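Local coordinates for protein ectonucleoside triphosphate diphosphohydrolase 4 (Homo sapiens, PDB 6WG5) that belongs to the GDA1/CD39 family of nucleoside phosphatases, proteins of the actin-like ATPase clan with a fold built around mixed beta sheets flanked by helices, at residues 43-48 with 478-483; 75-78 with 82-85; 354-359 with 449-454. One frame throughout, in Å; residues are numbered along the deposited sequence.

Contact 1 (43-48 with 478-483); sequences GIVVDC and QWTLGA
Val45 and Thr480 form the apolar half of this strand-to-helix contact, a worked example of how a few side chains set a helix on a sheet. The valine's CG1 meets both the methyl and the beta carbon of the threonine, CG1 lying 3.8 Å from Thr480 CG2. The threonine methyl also reaches a second strand residue, with 4.0 Å between Thr480 CG2 and Asp47 CB, and its other flank lies over the centre of the Trp479 ring.

The second interaction sets a carboxylate against the indole edge. Asp47 OD1 approaches in the ring plane, 3.3 Å from Trp479 CZ2, while the carboxylate plane is turned 76° from the ring. Trp479 NE1 and Asp47 OD2 are 3.8 Å apart and form no hydrogen bond. The tryptophan CG sits between backbone N and carbonyl carbon (chi1 71°), which swings the ring back toward the strand.

The polar ends are held elsewhere: Asp47 OD2 forms a salt bridge with Arg54, and Thr480 OG1 hydrogen-bonds Tyr58 OH, both partners on strand 53-61.

The segment axes approach to 8.9 Å at 133°. Helix 479-487 thus packs on strand 40-48 where that strand pairs with 53-61 on one flank and 127-131 on the other, the layered helix-on-sheet architecture of the actin-like ATPase fold.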
loop_
_atom_site.group_PDB
_atom_site.type_symbol
_atom_site.label_atom_id
_atom_site.label_comp_id
_atom_site.label_asym_id
_atom_site.label_seq_id
_atom_site.Cartn_x
_atom_site.Cartn_y
_atom_site.Cartn_z
ATOM N N GLY A 43 -5.069 20.025 8.947
ATOM C CA GLY A 43 -4.679 18.857 9.717
ATOM C C GLY A 43 -3.303 18.411 9.282
ATOM O O GLY A 43 -2.914 18.590 8.124
ATOM N N ILE A 44 -2.555 17.833 10.220
ATOM C CA ILE A 44 -1.154 17.494 10.004
ATOM C C ILE A 44 -0.937 16.033 10.370
ATOM O O ILE A 44 -1.372 15.584 11.437
ATOM C CB ILE A 44 -0.218 18.401 10.827
ATOM C CG1 ILE A 44 -0.444 19.872 10.464
ATOM C CG2 ILE A 44 1.238 18.035 10.572
ATOM C CD1 ILE A 44 -0.100 20.834 11.578
ATOM N N VAL A 45 -0.261 15.298 9.489
ATOM C CA VAL A 45 0.069 13.895 9.705
ATOM C C VAL A 45 1.561 13.716 9.468
ATOM O O VAL A 45 2.099 14.213 8.471
ATOM C CB VAL A 45 -0.734 12.965 8.775
ATOM C CG1 VAL A 45 -0.446 11.504 9.101
ATOM C CG2 VAL A 45 -2.221 13.257 8.883
ATOM N N VAL A 46 2.226 13.009 10.378
ATOM C CA VAL A 46 3.639 12.672 10.246
ATOM C C VAL A 46 3.744 11.169 10.029
ATOM O O VAL A 46 3.289 10.379 10.865
ATOM C CB VAL A 46 4.449 13.112 11.476
ATOM C CG1 VAL A 46 5.878 12.583 11.404
ATOM C CG2 VAL A 46 4.460 14.626 11.585
ATOM N N ASP A 47 4.345 10.777 8.909
ATOM C CA ASP A 47 4.655 9.379 8.630
ATOM C C ASP A 47 6.067 9.096 9.130
ATOM O O ASP A 47 7.046 9.558 8.535
ATOM C CB ASP A 47 4.527 9.090 7.137
ATOM C CG ASP A 47 5.137 7.755 6.743
ATOM O OD1 ASP A 47 5.280 6.872 7.615
ATOM O OD2 ASP A 47 5.474 7.590 5.549
ATOM N N CYS A 48 6.174 8.340 10.222
ATOM C CA CYS A 48 7.465 7.987 10.816
ATOM C C CYS A 48 7.847 6.591 10.338
ATOM O O CYS A 48 7.532 5.585 10.975
ATOM C CB CYS A 48 7.402 8.063 12.337
ATOM S SG CYS A 48 7.453 9.744 12.998
ATOM N N GLN A 478 -1.381 8.464 -0.856
ATOM C CA GLN A 478 -0.989 8.842 0.496
ATOM C C GLN A 478 -1.835 8.046 1.482
ATOM O O GLN A 478 -3.019 8.342 1.667
ATOM C CB GLN A 478 -1.182 10.342 0.724
ATOM C CG GLN A 478 -0.766 11.237 -0.434
ATOM C CD GLN A 478 0.731 11.243 -0.665
ATOM O OE1 GLN A 478 1.478 10.524 -0.003
ATOM N NE2 GLN A 478 1.178 12.063 -1.610
ATOM N N TRP A 479 -1.235 7.038 2.121
ATOM C CA TRP A 479 -1.940 6.386 3.220
ATOM C C TRP A 479 -2.192 7.369 4.353
ATOM O O TRP A 479 -3.149 7.201 5.119
ATOM C CB TRP A 479 -1.170 5.160 3.724
ATOM C CG TRP A 479 0.103 5.442 4.484
ATOM C CD1 TRP A 479 1.377 5.350 4.008
ATOM C CD2 TRP A 479 0.219 5.835 5.860
ATOM N NE1 TRP A 479 2.278 5.668 4.995
ATOM C CE2 TRP A 479 1.593 5.970 6.141
ATOM C CE3 TRP A 479 -0.705 6.090 6.878
ATOM C CZ2 TRP A 479 2.064 6.350 7.395
ATOM C CZ3 TRP A 479 -0.233 6.468 8.123
ATOM C CH2 TRP A 479 1.139 6.592 8.370
ATOM N N THR A 480 -1.361 8.408 4.466
ATOM C CA THR A 480 -1.618 9.462 5.441
ATOM C C THR A 480 -2.932 10.178 5.152
ATOM O O THR A 480 -3.562 10.715 6.070
ATOM C CB THR A 480 -0.461 10.463 5.452
ATOM O OG1 THR A 480 -0.226 10.946 4.123
ATOM C CG2 THR A 480 0.809 9.811 5.986
ATOM N N LEU A 481 -3.361 10.198 3.887
ATOM C CA LEU A 481 -4.641 10.810 3.548
ATOM C C LEU A 481 -5.803 10.007 4.119
ATOM O O LEU A 481 -6.777 10.582 4.620
ATOM C CB LEU A 481 -4.773 10.941 2.032
ATOM C CG LEU A 481 -6.106 11.478 1.509
ATOM C CD1 LEU A 481 -6.412 12.847 2.091
ATOM C CD2 LEU A 481 -6.080 11.532 -0.008
ATOM N N GLY A 482 -5.729 8.678 4.041
ATOM C CA GLY A 482 -6.746 7.859 4.675
ATOM C C GLY A 482 -6.718 7.972 6.184
ATOM O O GLY A 482 -7.756 7.839 6.839
ATOM N N ALA A 483 -5.539 8.221 6.756
ATOM C CA ALA A 483 -5.434 8.388 8.201
ATOM C C ALA A 483 -6.129 9.665 8.655
ATOM O O ALA A 483 -6.984 9.634 9.547
ATOM C CB ALA A 483 -3.963 8.395 8.620
#

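Contact 2 (75-78 with 82-85); sequences QMRD and KPVV
Lys82 meets Asp78 through its backbone and its side chain alike, and illustrates how a carboxylate can add to the backbone bonds that close a short turn. Its N-H donates to Asp78 OD1 (Lys82 N to OD1, 2.7 Å), coming from above the carboxylate plane, 42° out of it. The aspartate can receive it because its CG lies between backbone N and carbonyl carbon (chi1 64°), which turns the acid toward the N-H of Lys82. In return Asp78 N donates to Lys82 O at 3.0 Å, in the carbonyl plane, and the first carbons of the lysine side chain run alongside the aspartate.

Pro83 faces Arg77 in a single antiparallel bridge, a non-hydrogen-bonded pair. The bent arginine chain folds back so that the proline lies over one face of the guanidinium, NH1 being 3.4 Å from Pro83 CD; the same NH1 hydrogen-bonds Arg81 O. On the other flank of the ring, Gln75 OE1 comes to 3.4 Å from Pro83 CB.

Val84, the centre of an inverse gamma turn, supplies the second backbone bond of the bridge: its N donates to Met76 O at 3.0 Å, tilted 36° above the carbonyl plane. Its CG2 packs on the base of the methionine, 3.6 Å from Met76 CB. At Val85, CG2 touches Gln75 OE1 at 3.4 Å.

This connection joins strands 74-75 and 85-88, both antiparallel partners of strand 53-61; Met76 and Val84 rest on Val57 of that strand and on His116 of helix 107-116, while the Arg77 backbone bonds to Thr33.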
loop_
_atom_site.group_PDB
_atom_site.type_symbol
_atom_site.label_atom_id
_atom_site.label_comp_id
_atom_site.label_asym_id
_atom_site.label_seq_id
_atom_site.Cartn_x
_atom_site.Cartn_y
_atom_site.Cartn_z
ATOM N N GLN A 75 -4.453 17.915 -0.056
ATOM C CA GLN A 75 -3.136 18.386 0.345
ATOM C C GLN A 75 -3.076 19.903 0.250
ATOM O O GLN A 75 -3.530 20.501 -0.730
ATOM C CB GLN A 75 -2.047 17.773 -0.536
ATOM C CG GLN A 75 -1.695 16.339 -0.199
ATOM C CD GLN A 75 -0.372 15.920 -0.808
ATOM O OE1 GLN A 75 0.690 16.149 -0.228
ATOM N NE2 GLN A 75 -0.428 15.311 -1.987
ATOM N N MET A 76 -2.515 20.532 1.279
ATOM C CA MET A 76 -2.324 21.973 1.240
ATOM C C MET A 76 -1.368 22.341 0.111
ATOM O O MET A 76 -0.457 21.583 -0.236
ATOM C CB MET A 76 -1.783 22.480 2.575
ATOM C CG MET A 76 -1.761 23.994 2.686
ATOM S SD MET A 76 -1.055 24.582 4.234
ATOM C CE MET A 76 -1.298 26.348 4.051
ATOM N N ARG A 77 -1.586 23.519 -0.468
ATOM C CA ARG A 77 -0.809 24.003 -1.604
ATOM C C ARG A 77 -0.144 25.318 -1.225
ATOM O O ARG A 77 -0.827 26.271 -0.835
ATOM C CB ARG A 77 -1.702 24.184 -2.833
ATOM C CG ARG A 77 -2.189 22.878 -3.437
ATOM C CD ARG A 77 -1.082 22.197 -4.219
ATOM N NE ARG A 77 -1.428 20.832 -4.606
ATOM C CZ ARG A 77 -0.713 20.089 -5.446
ATOM N NH1 ARG A 77 0.385 20.580 -6.006
ATOM N NH2 ARG A 77 -1.102 18.858 -5.737
ATOM N N ASP A 78 1.181 25.369 -1.341
ATOM C CA ASP A 78 1.923 26.567 -0.979
ATOM C C ASP A 78 1.778 27.625 -2.071
ATOM O O ASP A 78 1.053 27.451 -3.055
ATOM C CB ASP A 78 3.394 26.232 -0.722
ATOM C CG ASP A 78 4.110 25.707 -1.958
ATOM O OD1 ASP A 78 3.538 25.763 -3.066
ATOM O OD2 ASP A 78 5.261 25.243 -1.818
ATOM N N LYS A 82 2.622 23.875 -4.780
ATOM C CA LYS A 82 3.211 22.572 -4.519
ATOM C C LYS A 82 2.612 21.968 -3.254
ATOM O O LYS A 82 2.205 22.701 -2.347
ATOM C CB LYS A 82 4.733 22.674 -4.351
ATOM C CG LYS A 82 5.460 23.240 -5.555
ATOM C CD LYS A 82 5.365 22.315 -6.758
ATOM C CE LYS A 82 6.139 22.872 -7.940
ATOM N NZ LYS A 82 6.082 21.968 -9.119
ATOM N N PRO A 83 2.554 20.640 -3.156
ATOM C CA PRO A 83 2.033 20.024 -1.930
ATOM C C PRO A 83 2.936 20.322 -0.742
ATOM O O PRO A 83 4.161 20.198 -0.822
ATOM C CB PRO A 83 2.005 18.529 -2.268
ATOM C CG PRO A 83 3.031 18.362 -3.329
ATOM C CD PRO A 83 3.006 19.632 -4.130
ATOM N N VAL A 84 2.319 20.725 0.367
ATOM C CA VAL A 84 3.045 21.071 1.584
ATOM C C VAL A 84 3.576 19.799 2.232
ATOM O O VAL A 84 2.911 19.200 3.084
ATOM C CB VAL A 84 2.144 21.856 2.555
ATOM C CG1 VAL A 84 2.878 22.160 3.858
ATOM C CG2 VAL A 84 1.659 23.142 1.897
ATOM N N VAL A 85 4.778 19.384 1.838
ATOM C CA VAL A 85 5.393 18.164 2.347
ATOM C C VAL A 85 6.862 18.438 2.635
ATOM O O VAL A 85 7.518 19.199 1.915
ATOM C CB VAL A 85 5.245 16.995 1.348
ATOM C CG1 VAL A 85 5.856 15.718 1.914
ATOM C CG2 VAL A 85 3.781 16.778 0.996
#

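Contact 3 (354-359 with 449-454); sequences PFMNKT and MFEVFH. With NAG (2-acetamido-2-deoxy-beta-D-glucopyranose), chain B.
A single thioether laid against the backbone of a long helix makes this contact: Met356, in the loop that follows helix 345-352, reaches Glu451 and Val452 on helix 436-456. It is buried but small, covering 121 Å² in all, and no hydrogen bond crosses it. The sulphur does most of the touching. Met356 SD lies 3.5 Å from Glu451 O and 3.7 Å from Val452 N, so it sits beside the peptide that links the two helix residues. Side-chain carbons lie a little farther away, Glu451 CB at 4.1 Å and Val452 CG2 at 4.3 Å from Met356 SD. The methionine chain runs out extended as far as the sulphur and then bends (chi3 -68°), bringing CE within 4.0 Å of Glu451 O.

The next residue, Asn357, opens the N-glycosylation sequon Asn357-Lys358-Thr359, and the site carries a sugar: Asn357 ND2 is bonded to C1 of the NAG at 1.4 Å. A left-handed backbone conformation at Asn357 (phi 65°) follows three residues with helix-like backbone angles, and Asn357 N bonds Pro354 O at 2.9 Å.

Glu451 offers the loop its CB, while its carboxylate is engaged elsewhere, OE2 in a salt bridge with Arg349 and OE1 in one with Arg455. Lys358 also reaches this helix, its NZ hydrogen-bonding Arg455 O as well as Ser365 O, and the Met356 side chain is further packed by Trp448 and Leu366.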
loop_
_atom_site.group_PDB
_atom_site.type_symbol
_atom_site.label_atom_id
_atom_site.label_comp_id
_atom_site.label_asym_id
_atom_site.label_seq_id
_atom_site.Cartn_x
_atom_site.Cartn_y
_atom_site.Cartn_z
ATOM N N PRO A 354 6.881 -23.470 -5.391
ATOM C CA PRO A 354 6.982 -23.796 -3.958
ATOM C C PRO A 354 7.164 -22.588 -3.059
ATOM O O PRO A 354 6.736 -22.617 -1.898
ATOM C CB PRO A 354 8.208 -24.720 -3.897
ATOM C CG PRO A 354 8.328 -25.291 -5.264
ATOM C CD PRO A 354 7.847 -24.230 -6.202
ATOM N N PHE A 355 7.785 -21.522 -3.557
ATOM C CA PHE A 355 8.139 -20.391 -2.712
ATOM C C PHE A 355 6.948 -19.516 -2.354
ATOM O O PHE A 355 7.084 -18.644 -1.489
ATOM C CB PHE A 355 9.223 -19.561 -3.400
ATOM C CG PHE A 355 10.496 -20.322 -3.619
ATOM C CD1 PHE A 355 11.494 -20.316 -2.660
ATOM C CD2 PHE A 355 10.683 -21.070 -4.768
ATOM C CE1 PHE A 355 12.661 -21.025 -2.853
ATOM C CE2 PHE A 355 11.848 -21.782 -4.965
ATOM C CZ PHE A 355 12.837 -21.760 -4.005
ATOM N N MET A 356 5.793 -19.723 -2.990
ATOM C CA MET A 356 4.566 -19.100 -2.511
ATOM C C MET A 356 4.076 -19.743 -1.223
ATOM O O MET A 356 3.263 -19.142 -0.511
ATOM C CB MET A 356 3.486 -19.178 -3.585
ATOM C CG MET A 356 3.824 -18.389 -4.834
ATOM S SD MET A 356 2.399 -18.138 -5.900
ATOM C CE MET A 356 2.096 -19.812 -6.459
ATOM N N ASN A 357 4.555 -20.945 -0.903
ATOM C CA ASN A 357 4.274 -21.582 0.382
ATOM C C ASN A 357 2.787 -21.895 0.536
ATOM O O ASN A 357 2.225 -21.833 1.632
ATOM C CB ASN A 357 4.781 -20.710 1.536
ATOM C CG ASN A 357 6.187 -21.075 1.960
ATOM O OD1 ASN A 357 6.875 -21.837 1.281
ATOM N ND2 ASN A 357 6.623 -20.533 3.089
ATOM N N LYS A 358 2.146 -22.256 -0.572
ATOM C CA LYS A 358 0.727 -22.581 -0.541
ATOM C C LYS A 358 0.493 -23.912 0.161
ATOM O O LYS A 358 1.292 -24.844 0.045
ATOM C CB LYS A 358 0.158 -22.639 -1.957
ATOM C CG LYS A 358 0.034 -21.285 -2.639
ATOM C CD LYS A 358 -0.685 -21.384 -3.982
ATOM C CE LYS A 358 -2.182 -21.636 -3.820
ATOM N NZ LYS A 358 -2.891 -20.476 -3.215
ATOM N N THR A 359 -0.612 -23.993 0.894
ATOM C CA THR A 359 -1.069 -25.227 1.515
ATOM C C THR A 359 -2.283 -25.749 0.753
ATOM O O THR A 359 -2.746 -25.145 -0.219
ATOM C CB THR A 359 -1.406 -25.006 2.992
ATOM O OG1 THR A 359 -2.615 -24.244 3.103
ATOM C CG2 THR A 359 -0.279 -24.266 3.699
ATOM N N MET A 449 5.444 -12.289 -10.203
ATOM C CA MET A 449 4.239 -11.466 -10.245
ATOM C C MET A 449 3.061 -12.258 -10.797
ATOM O O MET A 449 1.961 -12.237 -10.236
ATOM C CB MET A 449 4.495 -10.223 -11.101
ATOM C CG MET A 449 3.491 -9.101 -10.900
ATOM S SD MET A 449 3.028 -8.289 -12.448
ATOM C CE MET A 449 1.778 -9.420 -13.046
ATOM N N PHE A 450 3.284 -12.973 -11.902
ATOM C CA PHE A 450 2.201 -13.702 -12.552
ATOM C C PHE A 450 1.644 -14.794 -11.648
ATOM O O PHE A 450 0.426 -14.995 -11.582
ATOM C CB PHE A 450 2.704 -14.298 -13.867
ATOM C CG PHE A 450 1.643 -15.009 -14.657
ATOM C CD1 PHE A 450 0.892 -14.331 -15.599
ATOM C CD2 PHE A 450 1.399 -16.357 -14.459
ATOM C CE1 PHE A 450 -0.085 -14.983 -16.327
ATOM C CE2 PHE A 450 0.424 -17.014 -15.182
ATOM C CZ PHE A 450 -0.319 -16.326 -16.119
ATOM N N GLU A 451 2.523 -15.511 -10.944
ATOM C CA GLU A 451 2.091 -16.644 -10.133
ATOM C C GLU A 451 1.445 -16.193 -8.829
ATOM O O GLU A 451 0.410 -16.736 -8.430
ATOM C CB GLU A 451 3.277 -17.564 -9.848
ATOM C CG GLU A 451 3.719 -18.380 -11.048
ATOM C CD GLU A 451 2.663 -19.374 -11.491
ATOM O OE1 GLU A 451 1.822 -19.758 -10.653
ATOM O OE2 GLU A 451 2.664 -19.769 -12.675
ATOM N N VAL A 452 2.050 -15.224 -8.139
ATOM C CA VAL A 452 1.432 -14.664 -6.940
ATOM C C VAL A 452 0.009 -14.219 -7.244
ATOM O O VAL A 452 -0.917 -14.448 -6.455
ATOM C CB VAL A 452 2.285 -13.500 -6.400
ATOM C CG1 VAL A 452 1.568 -12.768 -5.267
ATOM C CG2 VAL A 452 3.631 -14.012 -5.926
ATOM N N PHE A 453 -0.187 -13.587 -8.399
ATOM C CA PHE A 453 -1.493 -13.039 -8.749
ATOM C C PHE A 453 -2.491 -14.146 -9.068
ATOM O O PHE A 453 -3.570 -14.214 -8.469
ATOM C CB PHE A 453 -1.336 -12.084 -9.934
ATOM C CG PHE A 453 -2.599 -11.364 -10.322
ATOM C CD1 PHE A 453 -3.216 -10.491 -9.442
ATOM C CD2 PHE A 453 -3.148 -11.538 -11.581
ATOM C CE1 PHE A 453 -4.372 -9.821 -9.803
ATOM C CE2 PHE A 453 -4.302 -10.871 -11.950
ATOM C CZ PHE A 453 -4.914 -10.010 -11.059
ATOM N N HIS A 454 -2.144 -15.035 -10.000
ATOM C CA HIS A 454 -3.113 -15.975 -10.550
ATOM C C HIS A 454 -3.230 -17.275 -9.768
ATOM O O HIS A 454 -4.247 -17.963 -9.904
ATOM C CB HIS A 454 -2.765 -16.300 -12.003
ATOM C CG HIS A 454 -3.043 -15.177 -12.951
ATOM N ND1 HIS A 454 -4.317 -14.714 -13.201
ATOM C CD2 HIS A 454 -2.214 -14.422 -13.709
ATOM C CE1 HIS A 454 -4.260 -13.720 -14.068
ATOM N NE2 HIS A 454 -2.995 -13.525 -14.394
HETATM C C1 NAG B . 7.931 -20.869 3.578
HETATM C C2 NAG B . 8.496 -19.851 4.573
HETATM C C3 NAG B . 9.761 -20.392 5.240
HETATM C C4 NAG B . 9.542 -21.793 5.798
HETATM C C5 NAG B . 8.953 -22.699 4.726
HETATM C C6 NAG B . 8.586 -24.071 5.240
HETATM C C7 NAG B . 8.230 -17.425 4.262
HETATM C C8 NAG B . 8.664 -16.228 3.472
HETATM N N2 NAG B . 8.784 -18.589 3.909
HETATM O O3 NAG B . 10.145 -19.510 6.289
HETATM O O4 NAG B . 10.792 -22.342 6.200
HETATM O O5 NAG B . 7.746 -22.116 4.224
HETATM O O6 NAG B . 7.756 -24.760 4.316
HETATM O O7 NAG B . 7.414 -17.342 5.175
#

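Contacts 1 and 2 are neighbours, their centres about 13 Å apart, and they meet through packing of Gln478 NE2 on Gln75 NE2 at 3.6 Å, although Gln478 is poorly ordered. Strand 53-61 is their common support, with Tyr58 touched by residues of both. Contact 3 lies across the chain's centre from them: its centre is about 32 Å from that of contact 1 and about 40 Å from that of contact 2, with nearest atoms about 20 and 26 Å away. In sequence, contact 1 closes a long loop that encloses the other two, which follow in series. The NAG belongs to contact 3 alone and is an attached glycan, not the occupant of a pocket.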